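Local coordinates for proximal thread matrix protein 1 (Mytilus galloprovincialis, PDB 4CN9) that probably binds collagen as a matrix protein of the mussel byssus, with two von Willebrand factor type A domains and sites that hold zinc, at residues A181-E186 and K208-Q213; Q204-T209 and V221-S226; L385-K388 and V392-A395. One frame throughout, in Å; residues are numbered along the deposited sequence.

Interactions 1 and 2 lie in the first von Willebrand factor type A domain and interaction 3 in the second. The first two are neighbours, with centres about 13 Å apart. They share K208 and T209 and are joined by helix 208-214, which faces helix 183-192 in interaction 1 and leads on from 204-209 to edge strand 221-224 in interaction 2. Interaction 3 comes later in the chain, its centre about 20 Å from that of interaction 1, and packs helix 379-388 on strand 391-398. The two domains repeat one architecture, a six-stranded mixed sheet with helices, and interactions 1 and 2 each bring a side chain within about 10 Å of the zinc at the MIDAS motif.

Interaction 1 of 3, residues A181-E186 and K208-Q213; sequences APPQHE and KTELEQ
Q184 reaches from the first turn of helix 183-192 to E210 on helix 208-214 through its amide nitrogen. With CG anti to the carbonyl carbon (chi1 -54°) and a second bend at chi2, the chain brings NE2 to E210 O. That bond is weak at 3.4 Å but nearly straight, 172° at the hydrogen. NE2 also donates to a water at 2.9 Å, which donates in turn to E210 OE1 at 2.8 Å, so one amide serves both the backbone and the carboxylate of E210. E210 has CG anti to its own backbone N (chi1 163°); its OE2 is held by the backbone N of S177, while OE1 faces the water and, at 4.1 Å, the CG of P183. Proline suits that position, since the first turn of a helix asks for no backbone N-H. Q213, whose NE2 bonds to E414 of the second domain, crosses Q184 at about a right angle, but the two are modelled too close; the Q184 amide is strained, and its weak bond and water bridge are held with some reserve. A leucine in place of Q184 would probably leave the bridging water and E210 O without this amide donor, and the link between the helices lost. The contact joins neighbouring helices of the von Willebrand factor type A domain, with the E210 side chain about 10 Å from the zinc at the MIDAS motif.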
ATOM      1  N   ALA A 181      -2.847 -16.198  15.298  1.00 30.75           N
ATOM      2  CA  ALA A 181      -3.376 -14.840  15.315  1.00 35.21           C
ATOM      3  C   ALA A 181      -3.955 -14.456  13.952  1.00 33.94           C
ATOM      4  O   ALA A 181      -3.348 -14.727  12.918  1.00 34.67           O
ATOM      5  CB  ALA A 181      -2.291 -13.873  15.726  1.00 27.03           C
ATOM      6  N   PRO A 182      -5.145 -13.835  13.943  1.00 40.23           N
ATOM      7  CA  PRO A 182      -5.746 -13.384  12.677  1.00 39.33           C
ATOM      8  C   PRO A 182      -4.839 -12.367  11.990  1.00 30.22           C
ATOM      9  O   PRO A 182      -4.487 -11.371  12.613  1.00 31.09           O
ATOM     10  CB  PRO A 182      -7.071 -12.747  13.116  1.00 39.01           C
ATOM     11  CG  PRO A 182      -6.924 -12.479  14.576  1.00 44.34           C
ATOM     12  CD  PRO A 182      -5.991 -13.516  15.107  1.00 44.55           C
ATOM     13  N   PRO A 183      -4.439 -12.635  10.734  1.00 32.39           N
ATOM     14  CA  PRO A 183      -3.356 -11.897  10.069  1.00 27.93           C
ATOM     15  C   PRO A 183      -3.677 -10.457   9.665  1.00 25.99           C
ATOM     16  O   PRO A 183      -2.797  -9.607   9.732  1.00 23.23           O
ATOM     17  CB  PRO A 183      -3.064 -12.751   8.821  1.00 26.37           C
ATOM     18  CG  PRO A 183      -4.312 -13.501   8.573  1.00 28.49           C
ATOM     19  CD  PRO A 183      -4.891 -13.781   9.925  1.00 31.18           C
ATOM     20  N   GLN A 184      -4.907 -10.175   9.256  1.00 27.95           N
ATOM     21  CA  GLN A 184      -5.216  -8.833   8.778  1.00 27.68           C
ATOM     22  C   GLN A 184      -5.069  -7.844   9.918  1.00 22.97           C
ATOM     23  O   GLN A 184      -4.497  -6.764   9.756  1.00 25.44           O
ATOM     24  CB  GLN A 184      -6.615  -8.780   8.174  1.00 28.80           C
ATOM     25  CG  GLN A 184      -6.800  -9.807   7.100  1.00 32.01           C
ATOM     26  CD  GLN A 184      -5.716  -9.697   6.059  1.00 38.40           C
ATOM     27  OE1 GLN A 184      -5.097  -8.641   5.923  1.00 36.32           O
ATOM     28  NE2 GLN A 184      -5.458 -10.794   5.331  1.00 36.86           N
ATOM     29  N   HIS A 185      -5.540  -8.245  11.090  1.00 28.57           N
ATOM     30  CA  HIS A 185      -5.459  -7.397  12.267  1.00 30.66           C
ATOM     31  C   HIS A 185      -4.015  -7.180  12.732  1.00 27.82           C
ATOM     32  O   HIS A 185      -3.628  -6.063  13.093  1.00 26.75           O
ATOM     33  CB  HIS A 185      -6.279  -8.012  13.394  1.00 34.67           C
ATOM     34  CG  HIS A 185      -6.357  -7.159  14.617  1.00 40.36           C
ATOM     35  ND1 HIS A 185      -6.905  -5.892  14.605  1.00 48.43           N
ATOM     36  CD2 HIS A 185      -5.957  -7.386  15.890  1.00 50.08           C
ATOM     37  CE1 HIS A 185      -6.843  -5.378  15.821  1.00 53.50           C
ATOM     38  NE2 HIS A 185      -6.274  -6.264  16.619  1.00 53.42           N
ATOM     39  N   GLU A 186      -3.216  -8.245  12.755  1.00 27.00           N
ATOM     40  CA  GLU A 186      -1.801  -8.094  13.100  1.00 23.41           C
ATOM     41  C   GLU A 186      -1.036  -7.227  12.087  1.00 24.27           C
ATOM     42  O   GLU A 186      -0.133  -6.462  12.454  1.00 21.83           O
ATOM     43  CB  GLU A 186      -1.133  -9.462  13.248  1.00 20.97           C
ATOM     44  CG  GLU A 186      -1.716 -10.317  14.364  1.00 28.19           C
ATOM     45  CD  GLU A 186      -1.701  -9.611  15.729  1.00 27.94           C
ATOM     46  OE1 GLU A 186      -0.803  -8.785  15.971  1.00 29.30           O
ATOM     47  OE2 GLU A 186      -2.600  -9.893  16.548  1.00 34.55           O
ATOM     48  N   LYS A 208      -3.838 -14.647  -2.892  1.00 26.33           N
ATOM     49  CA  LYS A 208      -3.309 -13.339  -3.241  1.00 25.76           C
ATOM     50  C   LYS A 208      -3.989 -12.201  -2.500  1.00 24.19           C
ATOM     51  O   LYS A 208      -3.333 -11.247  -2.074  1.00 24.58           O
ATOM     52  CB  LYS A 208      -3.391 -13.118  -4.751  1.00 27.04           C
ATOM     53  CG  LYS A 208      -2.666 -11.868  -5.187  1.00 28.88           C
ATOM     54  CD  LYS A 208      -2.649 -11.733  -6.692  1.00 43.01           C
ATOM     55  CE  LYS A 208      -1.989 -10.440  -7.120  1.00 34.97           C
ATOM     56  NZ  LYS A 208      -2.349 -10.116  -8.520  1.00 57.87           N
ATOM     57  N   THR A 209      -5.298 -12.297  -2.320  1.00 26.69           N
ATOM     58  CA  THR A 209      -6.028 -11.221  -1.662  1.00 29.61           C
ATOM     59  C   THR A 209      -5.641 -11.103  -0.194  1.00 25.79           C
ATOM     60  O   THR A 209      -5.668 -10.014   0.359  1.00 21.63           O
ATOM     61  CB  THR A 209      -7.545 -11.406  -1.794  1.00 31.29           C
ATOM     62  OG1 THR A 209      -7.886 -12.759  -1.475  1.00 37.16           O
ATOM     63  CG2 THR A 209      -7.980 -11.101  -3.219  1.00 35.07           C
ATOM     64  N   GLU A 210      -5.276 -12.221   0.429  1.00 21.52           N
ATOM     65  CA  GLU A 210      -4.791 -12.199   1.812  1.00 24.59           C
ATOM     66  C   GLU A 210      -3.450 -11.473   1.893  1.00 20.36           C
ATOM     67  O   GLU A 210      -3.221 -10.649   2.777  1.00 20.59           O
ATOM     68  CB  GLU A 210      -4.664 -13.628   2.363  1.00 26.43           C
ATOM     69  CG  GLU A 210      -3.800 -13.756   3.618  1.00 25.95           C
ATOM     70  CD  GLU A 210      -3.858 -15.154   4.225  1.00 33.18           C
ATOM     71  OE1 GLU A 210      -4.805 -15.419   5.007  1.00 35.70           O
ATOM     72  OE2 GLU A 210      -2.961 -15.989   3.918  1.00 27.03           O
ATOM     73  N   LEU A 211      -2.552 -11.776   0.964  1.00 20.18           N
ATOM     74  CA  LEU A 211      -1.276 -11.075   0.921  1.00 21.59           C
ATOM     75  C   LEU A 211      -1.486  -9.586   0.632  1.00 22.66           C
ATOM     76  O   LEU A 211      -0.808  -8.722   1.197  1.00 18.25           O
ATOM     77  CB  LEU A 211      -0.347 -11.711  -0.109  1.00 18.82           C
ATOM     78  CG  LEU A 211       0.070 -13.161   0.185  1.00 21.83           C
ATOM     79  CD1 LEU A 211       1.192 -13.595  -0.770  1.00 23.84           C
ATOM     80  CD2 LEU A 211       0.478 -13.371   1.650  1.00 22.24           C
ATOM     81  N   GLU A 212      -2.443  -9.287  -0.241  1.00 20.30           N
ATOM     82  CA  GLU A 212      -2.764  -7.899  -0.570  1.00 21.11           C
ATOM     83  C   GLU A 212      -3.273  -7.096   0.634  1.00 22.80           C
ATOM     84  O   GLU A 212      -3.057  -5.884   0.711  1.00 28.24           O
ATOM     85  CB  GLU A 212      -3.791  -7.833  -1.706  1.00 24.65           C
ATOM     86  CG  GLU A 212      -3.178  -8.025  -3.069  1.00 24.63           C
ATOM     87  CD  GLU A 212      -4.215  -8.145  -4.173  1.00 33.77           C
ATOM     88  OE1 GLU A 212      -5.411  -8.361  -3.862  1.00 29.62           O
ATOM     89  OE2 GLU A 212      -3.819  -8.017  -5.352  1.00 33.20           O
ATOM     90  N   GLN A 213      -3.952  -7.760   1.556  1.00 24.20           N
ATOM     91  CA  GLN A 213      -4.432  -7.106   2.765  1.00 27.17           C
ATOM     92  C   GLN A 213      -3.273  -6.850   3.737  1.00 25.12           C
ATOM     93  O   GLN A 213      -3.268  -5.847   4.444  1.00 26.07           O
ATOM     94  CB  GLN A 213      -5.469  -7.970   3.480  1.00 31.04           C
ATOM     95  CG  GLN A 213      -6.741  -8.276   2.716  1.00 41.83           C
ATOM     96  CD  GLN A 213      -7.763  -9.023   3.574  1.00 46.25           C
ATOM     97  OE1 GLN A 213      -7.589 -10.207   3.892  1.00 43.98           O
ATOM     98  NE2 GLN A 213      -8.823  -8.323   3.973  1.00 47.70           N
TER
HETATM   99  O   HOH W   1      -6.649 -13.378   5.520  1.00 36.19           O

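Interaction 2 of 3, residues Q204-T209 and V221-S226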
ATOM      1  N   GLN A 204       1.164 -22.403  -5.664  1.00 32.77           N
ATOM      2  CA  GLN A 204      -0.287 -22.327  -5.797  1.00 34.82           C
ATOM      3  C   GLN A 204      -1.049 -22.302  -4.468  1.00 32.22           C
ATOM      4  O   GLN A 204      -2.276 -22.223  -4.465  1.00 33.85           O
ATOM      5  CB  GLN A 204      -0.784 -23.496  -6.649  1.00 45.68           C
ATOM      6  CG  GLN A 204      -0.260 -23.488  -8.081  1.00 48.72           C
ATOM      7  CD  GLN A 204      -0.661 -22.235  -8.841  1.00 63.62           C
ATOM      8  OE1 GLN A 204      -1.851 -21.956  -9.018  1.00 70.40           O
ATOM      9  NE2 GLN A 204       0.332 -21.467  -9.287  1.00 60.08           N
ATOM     10  N   GLY A 205      -0.336 -22.343  -3.345  1.00 29.74           N
ATOM     11  CA  GLY A 205      -0.979 -22.533  -2.049  1.00 27.74           C
ATOM     12  C   GLY A 205      -1.327 -21.273  -1.263  1.00 30.78           C
ATOM     13  O   GLY A 205      -2.153 -21.320  -0.348  1.00 28.73           O
ATOM     14  N   PHE A 206      -0.699 -20.152  -1.605  1.00 28.44           N
ATOM     15  CA  PHE A 206      -1.013 -18.874  -0.968  1.00 29.55           C
ATOM     16  C   PHE A 206      -2.283 -18.278  -1.605  1.00 30.76           C
ATOM     17  O   PHE A 206      -2.675 -18.674  -2.709  1.00 29.24           O
ATOM     18  CB  PHE A 206       0.178 -17.902  -1.095  1.00 26.27           C
ATOM     19  CG  PHE A 206       0.342 -17.309  -2.475  1.00 27.09           C
ATOM     20  CD1 PHE A 206      -0.310 -16.138  -2.819  1.00 27.80           C
ATOM     21  CD2 PHE A 206       1.149 -17.923  -3.426  1.00 26.95           C
ATOM     22  CE1 PHE A 206      -0.175 -15.596  -4.076  1.00 29.34           C
ATOM     23  CE2 PHE A 206       1.293 -17.381  -4.698  1.00 25.63           C
ATOM     24  CZ  PHE A 206       0.639 -16.221  -5.021  1.00 28.55           C
ATOM     25  N   VAL A 207      -2.940 -17.352  -0.909  1.00 31.57           N
ATOM     26  CA  VAL A 207      -4.040 -16.622  -1.528  1.00 30.42           C
ATOM     27  C   VAL A 207      -3.725 -15.122  -1.658  1.00 32.37           C
ATOM     28  O   VAL A 207      -3.366 -14.419  -0.685  1.00 21.77           O
ATOM     29  CB  VAL A 207      -5.434 -16.919  -0.881  1.00 34.41           C
ATOM     30  CG1 VAL A 207      -5.401 -18.212  -0.056  1.00 29.43           C
ATOM     31  CG2 VAL A 207      -5.956 -15.748  -0.081  1.00 33.86           C
ATOM     32  N   LYS A 208      -3.838 -14.647  -2.892  1.00 26.33           N
ATOM     33  CA  LYS A 208      -3.309 -13.339  -3.241  1.00 25.76           C
ATOM     34  C   LYS A 208      -3.989 -12.201  -2.500  1.00 24.19           C
ATOM     35  O   LYS A 208      -3.333 -11.247  -2.074  1.00 24.58           O
ATOM     36  CB  LYS A 208      -3.391 -13.118  -4.751  1.00 27.04           C
ATOM     37  CG  LYS A 208      -2.666 -11.868  -5.187  1.00 28.88           C
ATOM     38  CD  LYS A 208      -2.649 -11.733  -6.692  1.00 43.01           C
ATOM     39  CE  LYS A 208      -1.989 -10.440  -7.120  1.00 34.97           C
ATOM     40  NZ  LYS A 208      -2.349 -10.116  -8.520  1.00 57.87           N
ATOM     41  N   THR A 209      -5.298 -12.297  -2.320  1.00 26.69           N
ATOM     42  CA  THR A 209      -6.028 -11.221  -1.662  1.00 29.61           C
ATOM     43  C   THR A 209      -5.641 -11.103  -0.194  1.00 25.79           C
ATOM     44  O   THR A 209      -5.668 -10.014   0.359  1.00 21.63           O
ATOM     45  CB  THR A 209      -7.545 -11.406  -1.794  1.00 31.29           C
ATOM     46  OG1 THR A 209      -7.886 -12.759  -1.475  1.00 37.16           O
ATOM     47  CG2 THR A 209      -7.980 -11.101  -3.219  1.00 35.07           C
ATOM     48  N   VAL A 221       2.817  -6.724  -3.210  1.00 17.71           N
ATOM     49  CA  VAL A 221       2.710  -8.179  -3.254  1.00 18.34           C
ATOM     50  C   VAL A 221       3.346  -8.686  -4.540  1.00 23.74           C
ATOM     51  O   VAL A 221       2.984  -8.246  -5.631  1.00 20.10           O
ATOM     52  CB  VAL A 221       1.259  -8.658  -3.233  1.00 21.68           C
ATOM     53  CG1 VAL A 221       1.210 -10.194  -3.367  1.00 26.04           C
ATOM     54  CG2 VAL A 221       0.553  -8.199  -1.958  1.00 21.85           C
ATOM     55  N   LEU A 222       4.309  -9.590  -4.405  1.00 20.47           N
ATOM     56  CA  LEU A 222       4.967 -10.199  -5.556  1.00 19.76           C
ATOM     57  C   LEU A 222       4.700 -11.702  -5.551  1.00 21.90           C
ATOM     58  O   LEU A 222       4.648 -12.328  -4.493  1.00 22.06           O
ATOM     59  CB  LEU A 222       6.460  -9.923  -5.511  1.00 18.77           C
ATOM     60  CG  LEU A 222       6.835  -8.440  -5.450  1.00 22.35           C
ATOM     61  CD1 LEU A 222       8.306  -8.305  -5.234  1.00 30.08           C
ATOM     62  CD2 LEU A 222       6.403  -7.706  -6.701  1.00 28.43           C
ATOM     63  N   THR A 223       4.496 -12.275  -6.731  1.00 22.76           N
ATOM     64  CA  THR A 223       4.174 -13.695  -6.835  1.00 26.12           C
ATOM     65  C   THR A 223       5.075 -14.380  -7.859  1.00 29.58           C
ATOM     66  O   THR A 223       5.543 -13.764  -8.812  1.00 24.99           O
ATOM     67  CB  THR A 223       2.702 -13.927  -7.236  1.00 29.35           C
ATOM     68  OG1 THR A 223       2.472 -13.390  -8.543  1.00 30.96           O
ATOM     69  CG2 THR A 223       1.758 -13.259  -6.246  1.00 28.40           C
ATOM     70  N   THR A 224       5.324 -15.661  -7.637  1.00 28.42           N
ATOM     71  CA  THR A 224       6.111 -16.458  -8.561  1.00 27.78           C
ATOM     72  C   THR A 224       5.624 -17.900  -8.470  1.00 31.73           C
ATOM     73  O   THR A 224       5.040 -18.310  -7.453  1.00 26.77           O
ATOM     74  CB  THR A 224       7.614 -16.348  -8.257  1.00 32.38           C
ATOM     75  OG1 THR A 224       8.353 -17.143  -9.186  1.00 34.28           O
ATOM     76  CG2 THR A 224       7.922 -16.822  -6.848  1.00 32.53           C
ATOM     77  N   ASN A 225       5.849 -18.665  -9.530  1.00 31.81           N
ATOM     78  CA  ASN A 225       5.294 -20.010  -9.623  1.00 33.95           C
ATOM     79  C   ASN A 225       6.134 -21.074  -8.934  1.00 28.01           C
ATOM     80  O   ASN A 225       5.629 -22.125  -8.568  1.00 36.11           O
ATOM     81  CB  ASN A 225       5.082 -20.392 -11.093  1.00 44.50           C
ATOM     82  CG  ASN A 225       3.778 -19.855 -11.649  1.00 51.51           C
ATOM     83  OD1 ASN A 225       3.751 -19.221 -12.707  1.00 62.13           O
ATOM     84  ND2 ASN A 225       2.686 -20.101 -10.932  1.00 59.35           N
ATOM     85  N   SER A 226       7.410 -20.793  -8.744  1.00 31.31           N
ATOM     86  CA  SER A 226       8.317 -21.773  -8.183  1.00 37.95           C
ATOM     87  C   SER A 226       9.437 -21.091  -7.427  1.00 36.99           C
ATOM     88  O   SER A 226       9.765 -19.926  -7.677  1.00 31.43           O
ATOM     89  CB  SER A 226       8.914 -22.630  -9.297  1.00 37.91           C
ATOM     90  OG  SER A 226       9.521 -21.797 -10.269  1.00 37.43           O
TER
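Q204 meets N225 at the surface, one residue beyond T224, whose hydroxyl OG1 gives a hydrogen bond to S226 O at 3.5 Å; this is a weak bond within the turn after the strand, and it stays inside 221-226. The backbone of T224 is meanwhile paired with G201 and G203 of the adjacent strand and the loop after it, which holds T224 in the sheet, just before N225. The amides of Q204 and N225 approach with their planes 30° apart, and as modelled NE2 of Q204 lies 3.2 Å from ND2 of N225. Two N-H donors cannot bond to each other, so this is mere proximity at the surface, where long polar side chains are at home.

The apolar half of the contact is F206 against T223. The ring of F206 is swung between its own backbone N and carbonyl carbon (chi1 75°), and this directs its far end at the strand. CZ comes to 3.4 Å from T223 CG2, a close approach, and CE1 to 3.7 Å, the methyl arriving obliquely to the ring. Threonine fits here because its branched CB favours the extended backbone of a strand while CG2 offers carbon to the ring. F206 also touches L211, which packs on V221 in turn, so helix 208-214 and the edge strand are tied together. The whole belongs to the beta-alpha-beta unit of strand 195-202, helix 208-214 and strand 221-224, and F206 lies about 6 Å, side chain to side chain, from D174 of the zinc-occupied MIDAS motif.

Interaction 3 of 3, residues L385-K388 and V392-A395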
ATOM      1  N   LEU A 385      -5.098  -0.490 -13.801  1.00 19.16           N
ATOM      2  CA  LEU A 385      -4.352   0.310 -14.757  1.00 21.62           C
ATOM      3  C   LEU A 385      -3.840   1.597 -14.127  1.00 20.17           C
ATOM      4  O   LEU A 385      -2.686   1.965 -14.323  1.00 20.99           O
ATOM      5  CB  LEU A 385      -5.215   0.624 -15.985  1.00 19.84           C
ATOM      6  CG  LEU A 385      -5.571  -0.563 -16.885  1.00 26.55           C
ATOM      7  CD1 LEU A 385      -6.268  -0.107 -18.171  1.00 25.44           C
ATOM      8  CD2 LEU A 385      -4.331  -1.370 -17.218  1.00 28.04           C
ATOM      9  N   LEU A 386      -4.689   2.286 -13.363  1.00 19.32           N
ATOM     10  CA  LEU A 386      -4.234   3.464 -12.621  1.00 18.26           C
ATOM     11  C   LEU A 386      -3.112   3.126 -11.628  1.00 18.57           C
ATOM     12  O   LEU A 386      -2.108   3.832 -11.581  1.00 18.57           O
ATOM     13  CB  LEU A 386      -5.391   4.140 -11.877  1.00 18.95           C
ATOM     14  CG  LEU A 386      -6.376   4.949 -12.713  1.00 18.20           C
ATOM     15  CD1 LEU A 386      -7.680   5.117 -11.974  1.00 16.69           C
ATOM     16  CD2 LEU A 386      -5.795   6.294 -13.077  1.00 18.61           C
ATOM     17  N   ARG A 387      -3.268   2.065 -10.836  1.00 17.03           N
ATOM     18  CA  ARG A 387      -2.249   1.746  -9.825  1.00 21.06           C
ATOM     19  C   ARG A 387      -0.915   1.337 -10.444  1.00 20.10           C
ATOM     20  O   ARG A 387       0.146   1.663  -9.902  1.00 19.37           O
ATOM     21  CB  ARG A 387      -2.738   0.691  -8.820  1.00 20.88           C
ATOM     22  CG  ARG A 387      -3.962   1.155  -8.019  1.00 21.65           C
ATOM     23  CD  ARG A 387      -4.401   0.133  -6.943  1.00 20.51           C
ATOM     24  NE  ARG A 387      -4.477  -1.232  -7.465  1.00 22.75           N
ATOM     25  CZ  ARG A 387      -5.589  -1.836  -7.840  1.00 26.05           C
ATOM     26  NH1 ARG A 387      -6.758  -1.212  -7.746  1.00 28.97           N
ATOM     27  NH2 ARG A 387      -5.532  -3.064  -8.334  1.00 24.26           N
ATOM     28  N   LYS A 388      -0.973   0.646 -11.577  1.00 20.64           N
ATOM     29  CA  LYS A 388       0.232   0.286 -12.330  1.00 20.05           C
ATOM     30  C   LYS A 388       0.995   1.515 -12.840  1.00 23.84           C
ATOM     31  O   LYS A 388       2.200   1.452 -13.079  1.00 24.14           O
ATOM     32  CB  LYS A 388      -0.119  -0.647 -13.496  1.00 23.42           C
ATOM     33  CG  LYS A 388      -0.444  -2.073 -13.047  1.00 32.30           C
ATOM     34  CD  LYS A 388      -0.817  -2.994 -14.210  1.00 43.07           C
ATOM     35  CE  LYS A 388      -1.401  -4.312 -13.698  1.00 48.52           C
ATOM     36  NZ  LYS A 388      -0.446  -5.068 -12.837  1.00 59.36           N
ATOM     37  N   VAL A 392      -1.998   6.351  -6.425  1.00 18.16           N
ATOM     38  CA  VAL A 392      -2.515   5.837  -5.169  1.00 16.85           C
ATOM     39  C   VAL A 392      -4.004   6.151  -5.079  1.00 15.57           C
ATOM     40  O   VAL A 392      -4.401   7.294  -5.259  1.00 17.42           O
ATOM     41  CB  VAL A 392      -1.794   6.454  -3.958  1.00 17.74           C
ATOM     42  CG1 VAL A 392      -2.490   6.067  -2.670  1.00 21.88           C
ATOM     43  CG2 VAL A 392      -0.334   6.031  -3.941  1.00 21.45           C
ATOM     44  N   ILE A 393      -4.825   5.137  -4.803  1.00 17.94           N
ATOM     45  CA  ILE A 393      -6.276   5.317  -4.783  1.00 15.15           C
ATOM     46  C   ILE A 393      -6.879   5.127  -3.394  1.00 16.41           C
ATOM     47  O   ILE A 393      -6.681   4.094  -2.725  1.00 16.17           O
ATOM     48  CB  ILE A 393      -6.981   4.356  -5.774  1.00 16.73           C
ATOM     49  CG1 ILE A 393      -6.378   4.504  -7.180  1.00 18.33           C
ATOM     50  CG2 ILE A 393      -8.477   4.620  -5.783  1.00 13.51           C
ATOM     51  CD1 ILE A 393      -6.957   3.558  -8.212  1.00 18.54           C
ATOM     52  N   VAL A 394      -7.622   6.145  -2.974  1.00 14.74           N
ATOM     53  CA  VAL A 394      -8.389   6.123  -1.741  1.00 14.38           C
ATOM     54  C   VAL A 394      -9.885   6.010  -2.122  1.00 12.05           C
ATOM     55  O   VAL A 394     -10.323   6.695  -3.034  1.00 14.86           O
ATOM     56  CB  VAL A 394      -8.138   7.431  -0.959  1.00 16.47           C
ATOM     57  CG1 VAL A 394      -8.998   7.510   0.290  1.00 17.47           C
ATOM     58  CG2 VAL A 394      -6.656   7.565  -0.620  1.00 17.24           C
ATOM     59  N   ALA A 395     -10.631   5.135  -1.443  1.00 14.71           N
ATOM     60  CA  ALA A 395     -12.035   4.845  -1.768  1.00 17.13           C
ATOM     61  C   ALA A 395     -12.954   5.057  -0.559  1.00 16.64           C
ATOM     62  O   ALA A 395     -12.752   4.456   0.488  1.00 15.33           O
ATOM     63  CB  ALA A 395     -12.191   3.393  -2.266  1.00 15.08           C
TER
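I393 points its side chain at L386 and R387, joining strand 391-398 to the helix just before it in the beta-alpha-beta unit of the second von Willebrand factor type A domain. Both helix side chains cross I393 at about a right angle, and its CD1 methyl meets both. CG1 of I393 lies anti to the carbonyl carbon, and chi2 of 177° keeps the arm extended, carrying CD1 to the helix. There it touches the CB of L386 at 4.0 Å, with CD1 of L386 at 4.1 Å. Isoleucine suits this buried strand position, because branching at CB favours the extended backbone and the long arm spans the gap to the helix. L386 also packs on L342 and R346 of helix 338-349.

To the strand R387 offers carbon. Its chain runs on straight past CG and bends at chi3 (-47°), taking the guanidinium to the C-terminal end of helix 404-410, where NH1 donates to I410 O. The arginine also touches K218 of the first domain. What faces the strand is therefore the aliphatic root of the arginine, with its CG 3.8 Å from CD1 of I393.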